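Local coordinates for cell division protein FtsZ 1 (PDB 2VAP) that binds GTP, probably hydrolyses it, and is thought to polymerise into the contractile Z ring at the future cell division site, at residues 222-225 / 226-230; 234-237 / 238-242; 293-296 / 297-301. One frame throughout, in Å; residues are numbered along the deposited sequence.

In the fold
Followed from the N terminus, the three contacts come in series, none nested in or crossing another. Each is a local turn within unbroken chain. Contact 1 ends the long helix 204-227, which runs between the parallel sheet of the GTPase domain and the mixed sheet of the C-terminal domain. A short loop leads to contact 2, the start of helix 236-243. These two touch: Val234 packs on Leu225, and Ile226 CG1 lies 3.7 Å from Val239 CG2. Contact 3 comes after strand 284-291, where the chain turns into helix 297-310; its centre is about 16 Å from that of contact 1, and the two do not touch.

Contact 1: 222-225 / 226-230; sequences LVEL and ITKDG
Glu224 and Lys228 lie one helical turn apart and meet through the aliphatic part of the lysine, whose chain is fully extended beyond CG: OE1 of Glu224 is 3.6 Å from CD of Lys228. The charged ends stay further apart, with Glu224 OE1 at 4.1 Å from Lys228 NZ, too far for a salt bridge. Water 1 lies between them, 3.0 Å from both Glu224 OE1 and Lys228 NZ, and accepts from the lysine. The other carboxylate oxygen of Glu224 accepts from the backbone N of Glu62, while Lys228 NZ also donates to the carbonyl of Ile323. Glu224 is buried, and these partners are likely to offset the cost of burying its carboxylate.

Thr227 lies over the preceding turn, its OG1 3.4 Å from Glu224 CA and bonded to the carbonyl of Glu62. CG2 of Thr227 comes to 4.0 Å from Val223 CG1.

The backbone of the last turn positions these side chains. Val223 O takes two donors: Thr227 N at 3.0 Å in the carbonyl plane, and Ile226 N from above that plane. Lys228 N reaches Glu224 O at 3.0 Å, although Lys228 itself has already left helical angles. Water 2 sits within bonding distance of the carbonyls of Leu225 and Lys228, linking the last turn to the first loop residue. Val223 and Ile226 pack on strands 40-45 and 124-130, and Leu225 on strand 284-291. This is the C-terminal end of the long central helix that joins the two domains in the tubulin/FtsZ fold.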
ATOM      1  N   LEU A 222       3.244   2.149   5.044  1.00 10.21           N
ATOM      2  CA  LEU A 222       2.180   1.510   5.821  1.00  9.76           C
ATOM      3  C   LEU A 222       2.695   0.339   6.655  1.00 10.03           C
ATOM      4  O   LEU A 222       2.331   0.203   7.825  1.00 13.30           O
ATOM      5  CB  LEU A 222       1.025   1.061   4.918  1.00 10.25           C
ATOM      6  CG  LEU A 222      -0.010   2.124   4.538  1.00 13.41           C
ATOM      7  CD1 LEU A 222      -0.840   1.659   3.352  1.00 13.35           C
ATOM      8  CD2 LEU A 222      -0.909   2.472   5.721  1.00 17.44           C
ATOM      9  N   VAL A 223       3.537  -0.497   6.050  1.00 10.97           N
ATOM     10  CA  VAL A 223       4.132  -1.645   6.738  1.00  8.40           C
ATOM     11  C   VAL A 223       4.998  -1.190   7.915  1.00  8.08           C
ATOM     12  O   VAL A 223       4.826  -1.663   9.041  1.00  9.91           O
ATOM     13  CB  VAL A 223       4.977  -2.527   5.774  1.00  9.11           C
ATOM     14  CG1 VAL A 223       5.793  -3.564   6.547  1.00 10.93           C
ATOM     15  CG2 VAL A 223       4.086  -3.218   4.756  1.00  9.47           C
ATOM     16  N   GLU A 224       5.911  -0.259   7.646  1.00 10.17           N
ATOM     17  CA  GLU A 224       6.900   0.163   8.641  1.00 10.98           C
ATOM     18  C   GLU A 224       6.327   1.066   9.737  1.00 12.22           C
ATOM     19  O   GLU A 224       6.948   1.246  10.789  1.00 12.64           O
ATOM     20  CB  GLU A 224       8.131   0.776   7.961  1.00 12.00           C
ATOM     21  CG  GLU A 224       8.922  -0.253   7.145  1.00 12.48           C
ATOM     22  CD  GLU A 224      10.251   0.259   6.616  1.00 17.48           C
ATOM     23  OE1 GLU A 224      10.449   1.490   6.533  1.00 17.07           O
ATOM     24  OE2 GLU A 224      11.103  -0.587   6.269  1.00 16.34           O
ATOM     25  N   LEU A 225       5.135   1.608   9.497  1.00 13.55           N
ATOM     26  CA  LEU A 225       4.364   2.270  10.548  1.00 10.56           C
ATOM     27  C   LEU A 225       4.152   1.301  11.717  1.00 10.87           C
ATOM     28  O   LEU A 225       4.172   1.704  12.882  1.00 16.01           O
ATOM     29  CB  LEU A 225       3.020   2.760   9.996  1.00 15.02           C
ATOM     30  CG  LEU A 225       2.061   3.526  10.912  1.00 13.59           C
ATOM     31  CD1 LEU A 225       2.615   4.896  11.278  1.00 17.85           C
ATOM     32  CD2 LEU A 225       0.705   3.666  10.245  1.00 16.90           C
ATOM     33  N   ILE A 226       3.973   0.022  11.385  1.00 12.06           N
ATOM     34  CA  ILE A 226       3.790  -1.042  12.370  1.00 11.50           C
ATOM     35  C   ILE A 226       5.121  -1.674  12.797  1.00 11.63           C
ATOM     36  O   ILE A 226       5.365  -1.867  13.990  1.00 15.30           O
ATOM     37  CB  ILE A 226       2.847  -2.156  11.829  1.00 15.41           C
ATOM     38  CG1 ILE A 226       1.541  -1.550  11.299  1.00 17.14           C
ATOM     39  CG2 ILE A 226       2.569  -3.211  12.904  1.00 20.49           C
ATOM     40  CD1 ILE A 226       0.757  -2.459  10.367  1.00 23.43           C
ATOM     41  N   THR A 227       5.981  -1.975  11.823  1.00 12.07           N
ATOM     42  CA  THR A 227       7.135  -2.860  12.049  1.00 13.04           C
ATOM     43  C   THR A 227       8.445  -2.180  12.449  1.00 10.81           C
ATOM     44  O   THR A 227       9.259  -2.777  13.155  1.00 15.89           O
ATOM     45  CB  THR A 227       7.430  -3.739  10.810  1.00 12.49           C
ATOM     46  OG1 THR A 227       7.812  -2.907   9.708  1.00 11.22           O
ATOM     47  CG2 THR A 227       6.214  -4.571  10.426  1.00 10.93           C
ATOM     48  N   LYS A 228       8.654  -0.951  11.983  1.00  9.29           N
ATOM     49  CA  LYS A 228       9.937  -0.272  12.167  1.00 11.52           C
ATOM     50  C   LYS A 228      10.067   0.358  13.551  1.00 13.84           C
ATOM     51  O   LYS A 228       9.080   0.808  14.136  1.00 13.91           O
ATOM     52  CB  LYS A 228      10.141   0.784  11.073  1.00 12.00           C
ATOM     53  CG  LYS A 228      11.541   1.385  11.008  1.00 11.41           C
ATOM     54  CD  LYS A 228      11.694   2.293   9.801  1.00 16.18           C
ATOM     55  CE  LYS A 228      13.077   2.925   9.757  1.00 20.84           C
ATOM     56  NZ  LYS A 228      13.300   3.682   8.494  1.00 19.96           N
ATOM     57  N   ASP A 229      11.294   0.369  14.068  1.00 11.42           N
ATOM     58  CA  ASP A 229      11.612   1.090  15.295  1.00 12.22           C
ATOM     59  C   ASP A 229      11.312   2.569  15.079  1.00 11.59           C
ATOM     60  O   ASP A 229      11.692   3.141  14.057  1.00 13.12           O
ATOM     61  CB  ASP A 229      13.087   0.909  15.650  1.00 16.31           C
ATOM     62  CG  ASP A 229      13.444   1.531  16.981  1.00 15.90           C
ATOM     63  OD1 ASP A 229      14.003   2.649  16.987  1.00 17.90           O
ATOM     64  OD2 ASP A 229      13.156   0.909  18.022  1.00 16.06           O
ATOM     65  N   GLY A 230      10.616   3.180  16.030  1.00 17.96           N
ATOM     66  CA  GLY A 230      10.229   4.577  15.884  1.00 17.01           C
ATOM     67  C   GLY A 230      10.258   5.388  17.160  1.00 16.75           C
ATOM     68  O   GLY A 230      10.418   4.843  18.258  1.00 15.65           O
TER
HETATM   69  O   HOH W   1      13.412   1.362   6.651  1.00 38.16           O
HETATM   70  O   HOH W   2       6.869   2.322  14.015  1.00 24.18           O

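Contact 2: 234-237 / 238-242; sequences VDFA and DVKAV
Asp235 O is gripped by two backbone amides of the first helical turn. Val239 N lies in its carbonyl plane at 3.2 Å. The bond from Asp238 N to Asp235 O, though 2.9 Å long, is weak, bent to 128° at the hydrogen. Asp235 is also the N-cap: its OD2 accepts from Ala237 N at 3.0 Å, the amide approaching from above the carboxylate plane. With CG anti to the backbone N (chi1 -171°), the carboxylate swings back over the start of the helix.

Asp238 faces the same opening turn. Its OD2 is 3.7 Å from Asp235 CB and takes a proton from water 3, which in turn accepts from Asp235 N. Were this residue an alanine, water 3 would probably lose its carboxylate partner, and Asp235 N would be held less firmly.

The apolar flank is made by Val234 CG1 and Val239 CG2, which meet at 3.6 Å with their side chains at about a right angle. Further along, Lys240 CD lies 4.1 Å from Phe236 CE2; the Phe236 side chain also touches Ala38 and Asp123. At this start of helix 236-243, Val234 and Asp238 touch Ile318 of strand 316-323. Asp235 OD1 and Asp238 OD2 stand 4.8 Å apart, a repulsion that the nearby N-terminal end of the helix would probably ease.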
ATOM      1  N   VAL A 234       3.412   1.952  16.574  1.00 20.48           N
ATOM      2  CA  VAL A 234       1.979   1.700  16.508  1.00 16.92           C
ATOM      3  C   VAL A 234       1.657   0.239  16.817  1.00 16.89           C
ATOM      4  O   VAL A 234       2.308  -0.678  16.309  1.00 19.60           O
ATOM      5  CB  VAL A 234       1.390   2.095  15.130  1.00 20.58           C
ATOM      6  CG1 VAL A 234      -0.123   2.008  15.157  1.00 23.38           C
ATOM      7  CG2 VAL A 234       1.821   3.504  14.744  1.00 31.63           C
ATOM      8  N   ASP A 235       0.658   0.047  17.675  1.00 14.21           N
ATOM      9  CA  ASP A 235       0.132  -1.269  18.017  1.00 13.45           C
ATOM     10  C   ASP A 235      -0.695  -1.783  16.844  1.00 13.98           C
ATOM     11  O   ASP A 235      -1.526  -1.052  16.300  1.00 15.91           O
ATOM     12  CB  ASP A 235      -0.739  -1.148  19.275  1.00 13.99           C
ATOM     13  CG  ASP A 235      -1.163  -2.498  19.851  1.00 19.07           C
ATOM     14  OD1 ASP A 235      -1.615  -2.511  21.015  1.00 24.04           O
ATOM     15  OD2 ASP A 235      -1.059  -3.536  19.162  1.00 18.75           O
ATOM     16  N   PHE A 236      -0.465  -3.038  16.458  1.00 16.11           N
ATOM     17  CA  PHE A 236      -1.232  -3.670  15.380  1.00 13.23           C
ATOM     18  C   PHE A 236      -2.738  -3.617  15.643  1.00 15.12           C
ATOM     19  O   PHE A 236      -3.531  -3.484  14.708  1.00 18.74           O
ATOM     20  CB  PHE A 236      -0.774  -5.116  15.151  1.00 16.68           C
ATOM     21  CG  PHE A 236      -1.586  -5.857  14.120  1.00 16.88           C
ATOM     22  CD1 PHE A 236      -1.595  -5.444  12.788  1.00 17.73           C
ATOM     23  CD2 PHE A 236      -2.337  -6.972  14.480  1.00 15.98           C
ATOM     24  CE1 PHE A 236      -2.345  -6.129  11.833  1.00 12.62           C
ATOM     25  CE2 PHE A 236      -3.089  -7.664  13.532  1.00 26.51           C
ATOM     26  CZ  PHE A 236      -3.093  -7.241  12.207  1.00 22.63           C
ATOM     27  N   ALA A 237      -3.117  -3.710  16.918  1.00 17.81           N
ATOM     28  CA  ALA A 237      -4.515  -3.605  17.336  1.00 19.15           C
ATOM     29  C   ALA A 237      -5.143  -2.274  16.918  1.00 14.50           C
ATOM     30  O   ALA A 237      -6.302  -2.235  16.500  1.00 17.77           O
ATOM     31  CB  ALA A 237      -4.634  -3.803  18.841  1.00 18.45           C
ATOM     32  N   ASP A 238      -4.371  -1.194  17.028  1.00 16.03           N
ATOM     33  CA  ASP A 238      -4.829   0.142  16.645  1.00 11.95           C
ATOM     34  C   ASP A 238      -4.924   0.312  15.129  1.00 15.14           C
ATOM     35  O   ASP A 238      -5.829   0.986  14.633  1.00 17.49           O
ATOM     36  CB  ASP A 238      -3.923   1.219  17.253  1.00 13.77           C
ATOM     37  CG  ASP A 238      -4.053   1.308  18.768  1.00 23.70           C
ATOM     38  OD1 ASP A 238      -5.129   0.970  19.307  1.00 32.18           O
ATOM     39  OD2 ASP A 238      -3.074   1.721  19.422  1.00 20.28           O
ATOM     40  N   VAL A 239      -3.989  -0.298  14.402  1.00 15.33           N
ATOM     41  CA  VAL A 239      -4.033  -0.323  12.937  1.00 14.38           C
ATOM     42  C   VAL A 239      -5.257  -1.111  12.472  1.00 15.50           C
ATOM     43  O   VAL A 239      -5.994  -0.665  11.591  1.00 16.79           O
ATOM     44  CB  VAL A 239      -2.735  -0.918  12.332  1.00 18.32           C
ATOM     45  CG1 VAL A 239      -2.893  -1.197  10.838  1.00 22.12           C
ATOM     46  CG2 VAL A 239      -1.565   0.018  12.567  1.00 19.12           C
ATOM     47  N   LYS A 240      -5.475  -2.271  13.092  1.00 16.90           N
ATOM     48  CA  LYS A 240      -6.616  -3.130  12.783  1.00 17.39           C
ATOM     49  C   LYS A 240      -7.947  -2.413  13.021  1.00 20.04           C
ATOM     50  O   LYS A 240      -8.887  -2.575  12.245  1.00 19.61           O
ATOM     51  CB  LYS A 240      -6.547  -4.422  13.603  1.00 22.71           C
ATOM     52  CG  LYS A 240      -7.244  -5.609  12.959  1.00 29.41           C
ATOM     53  CD  LYS A 240      -7.078  -6.869  13.792  1.00 31.87           C
ATOM     54  CE  LYS A 240      -7.771  -8.055  13.138  1.00 58.22           C
ATOM     55  NZ  LYS A 240      -7.617  -9.300  13.940  1.00106.14           N
ATOM     56  N   ALA A 241      -8.010  -1.609  14.083  1.00 18.54           N
ATOM     57  CA  ALA A 241      -9.213  -0.846  14.431  1.00 25.22           C
ATOM     58  C   ALA A 241      -9.643   0.128  13.329  1.00 24.74           C
ATOM     59  O   ALA A 241     -10.837   0.337  13.110  1.00 26.96           O
ATOM     60  CB  ALA A 241      -9.011  -0.107  15.748  1.00 27.14           C
ATOM     61  N   VAL A 242      -8.663   0.713  12.643  1.00 16.18           N
ATOM     62  CA  VAL A 242      -8.922   1.650  11.548  1.00 13.24           C
ATOM     63  C   VAL A 242      -9.092   0.925  10.210  1.00 18.19           C
ATOM     64  O   VAL A 242      -9.949   1.294   9.402  1.00 20.24           O
ATOM     65  CB  VAL A 242      -7.804   2.726  11.447  1.00 19.04           C
ATOM     66  CG1 VAL A 242      -7.913   3.534  10.155  1.00 27.10           C
ATOM     67  CG2 VAL A 242      -7.856   3.654  12.648  1.00 27.03           C
TER
HETATM   68  O   HOH W   3      -0.612   2.244  18.762  1.00 22.58           O

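Contact 3: 293-296 / 297-301; sequences EDLT and LEEAR
Leu295 CD1 comes over one face of the Glu299 carboxylate, 3.7 Å from OE2, the two side chains crossing obliquely. Thr296 N meets the same group at its edge, 3.2 Å from Glu299 OE2, on the anti lone pair, the one turned away from OE1. That bond is fairly straight, at 157°. OE1 is taken by a salt bridge to Arg261, which also pairs with Asp294, so both oxygens have a partner, which probably restrains the rotation of the carboxylate.

The return bond comes from the threonine: OG1 of Thr296 accepts from Glu299 N at 3.1 Å. A chi1 of 65° sets this hydroxyl between the backbone N and the carbonyl carbon, facing the first turn. There it also touches Glu299 CG at 3.3 Å, the two side chains crossing at about a right angle. Ala300 N donates to Thr296 O, the first backbone bond of the helix. Beneath, Leu297 and Ala300 rest on Trp319 of strand 316-323, and Leu295 packs on Leu231.

Each of the two residues thus offers its side chain to the other's backbone N, the reciprocal pair of bonds that defines a capping box, here opening helix 297-310 in the C-terminal domain of FtsZ.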
ATOM      1  N   GLU A 293      17.514  12.153  12.007  1.00 18.81           N
ATOM      2  CA  GLU A 293      17.787  11.850  13.413  1.00 22.41           C
ATOM      3  C   GLU A 293      17.311  12.945  14.372  1.00 19.72           C
ATOM      4  O   GLU A 293      17.087  12.685  15.557  1.00 22.55           O
ATOM      5  CB  GLU A 293      19.282  11.577  13.623  1.00 22.22           C
ATOM      6  CG  GLU A 293      19.780  10.248  13.049  1.00 34.03           C
ATOM      7  CD  GLU A 293      20.003  10.276  11.542  1.00500.00           C
ATOM      8  OE1 GLU A 293      20.057   9.187  10.933  1.00 27.29           O
ATOM      9  OE2 GLU A 293      20.126  11.378  10.962  1.00 39.47           O
ATOM     10  N   ASP A 294      17.147  14.161  13.850  1.00 21.47           N
ATOM     11  CA  ASP A 294      16.733  15.310  14.658  1.00 19.35           C
ATOM     12  C   ASP A 294      15.215  15.550  14.671  1.00 19.57           C
ATOM     13  O   ASP A 294      14.754  16.603  15.121  1.00 22.99           O
ATOM     14  CB  ASP A 294      17.488  16.579  14.223  1.00 24.69           C
ATOM     15  CG  ASP A 294      17.184  16.996  12.787  1.00 37.06           C
ATOM     16  OD1 ASP A 294      16.472  16.265  12.064  1.00 28.52           O
ATOM     17  OD2 ASP A 294      17.669  18.073  12.377  1.00 34.39           O
ATOM     18  N   LEU A 295      14.450  14.574  14.181  1.00 21.06           N
ATOM     19  CA  LEU A 295      12.988  14.631  14.233  1.00 16.62           C
ATOM     20  C   LEU A 295      12.511  14.647  15.684  1.00 14.41           C
ATOM     21  O   LEU A 295      12.988  13.867  16.511  1.00 21.26           O
ATOM     22  CB  LEU A 295      12.368  13.444  13.480  1.00 15.89           C
ATOM     23  CG  LEU A 295      10.840  13.307  13.430  1.00 17.48           C
ATOM     24  CD1 LEU A 295      10.208  14.352  12.514  1.00 20.53           C
ATOM     25  CD2 LEU A 295      10.442  11.906  12.991  1.00 17.71           C
ATOM     26  N   THR A 296      11.579  15.546  15.987  1.00 15.65           N
ATOM     27  CA  THR A 296      11.049  15.679  17.342  1.00 16.39           C
ATOM     28  C   THR A 296       9.592  15.235  17.429  1.00 20.02           C
ATOM     29  O   THR A 296       8.874  15.226  16.424  1.00 17.43           O
ATOM     30  CB  THR A 296      11.158  17.132  17.867  1.00 18.81           C
ATOM     31  OG1 THR A 296      10.318  17.993  17.087  1.00 22.39           O
ATOM     32  CG2 THR A 296      12.599  17.629  17.810  1.00 21.24           C
ATOM     33  N   LEU A 297       9.168  14.873  18.639  1.00 20.15           N
ATOM     34  CA  LEU A 297       7.771  14.554  18.921  1.00 18.09           C
ATOM     35  C   LEU A 297       6.868  15.759  18.646  1.00 17.51           C
ATOM     36  O   LEU A 297       5.739  15.601  18.180  1.00 18.70           O
ATOM     37  CB  LEU A 297       7.610  14.084  20.373  1.00 23.10           C
ATOM     38  CG  LEU A 297       6.216  13.703  20.889  1.00 32.66           C
ATOM     39  CD1 LEU A 297       5.694  12.442  20.217  1.00 48.98           C
ATOM     40  CD2 LEU A 297       6.230  13.534  22.399  1.00 40.45           C
ATOM     41  N   GLU A 298       7.384  16.957  18.929  1.00 19.83           N
ATOM     42  CA  GLU A 298       6.663  18.209  18.685  1.00 17.52           C
ATOM     43  C   GLU A 298       6.321  18.388  17.205  1.00 16.02           C
ATOM     44  O   GLU A 298       5.218  18.826  16.867  1.00 19.06           O
ATOM     45  CB  GLU A 298       7.471  19.411  19.192  1.00 18.05           C
ATOM     46  CG  GLU A 298       7.512  19.561  20.716  1.00 38.04           C
ATOM     47  CD  GLU A 298       8.460  18.585  21.401  1.00500.00           C
ATOM     48  OE1 GLU A 298       9.434  18.131  20.761  1.00 34.98           O
ATOM     49  OE2 GLU A 298       8.232  18.272  22.588  1.00 44.20           O
ATOM     50  N   GLU A 299       7.270  18.042  16.336  1.00 17.31           N
ATOM     51  CA  GLU A 299       7.063  18.076  14.888  1.00 19.18           C
ATOM     52  C   GLU A 299       5.980  17.091  14.457  1.00 18.34           C
ATOM     53  O   GLU A 299       5.087  17.441  13.681  1.00 15.43           O
ATOM     54  CB  GLU A 299       8.368  17.777  14.144  1.00 20.69           C
ATOM     55  CG  GLU A 299       9.333  18.950  14.083  1.00 17.96           C
ATOM     56  CD  GLU A 299      10.590  18.632  13.295  1.00 23.29           C
ATOM     57  OE1 GLU A 299      10.843  19.324  12.289  1.00 29.84           O
ATOM     58  OE2 GLU A 299      11.320  17.692  13.676  1.00 25.08           O
ATOM     59  N   ALA A 300       6.063  15.865  14.973  1.00 15.47           N
ATOM     60  CA  ALA A 300       5.077  14.823  14.686  1.00 15.79           C
ATOM     61  C   ALA A 300       3.682  15.222  15.166  1.00 17.09           C
ATOM     62  O   ALA A 300       2.701  15.046  14.442  1.00 18.13           O
ATOM     63  CB  ALA A 300       5.503  13.499  15.309  1.00 20.63           C
ATOM     64  N   ARG A 301       3.606  15.772  16.379  1.00 14.55           N
ATOM     65  CA  ARG A 301       2.346  16.253  16.950  1.00 15.94           C
ATOM     66  C   ARG A 301       1.712  17.362  16.111  1.00 16.10           C
ATOM     67  O   ARG A 301       0.490  17.409  15.965  1.00 18.09           O
ATOM     68  CB  ARG A 301       2.554  16.735  18.389  1.00 17.97           C
ATOM     69  CG  ARG A 301       2.659  15.613  19.414  1.00 18.98           C
ATOM     70  CD  ARG A 301       3.020  16.147  20.796  1.00 26.45           C
ATOM     71  NE  ARG A 301       1.951  16.958  21.377  1.00 39.23           N
ATOM     72  CZ  ARG A 301       2.016  17.560  22.563  1.00 88.85           C
ATOM     73  NH1 ARG A 301       3.102  17.452  23.318  1.00 45.51           N
ATOM     74  NH2 ARG A 301       0.987  18.275  22.996  1.00 36.85           N
TER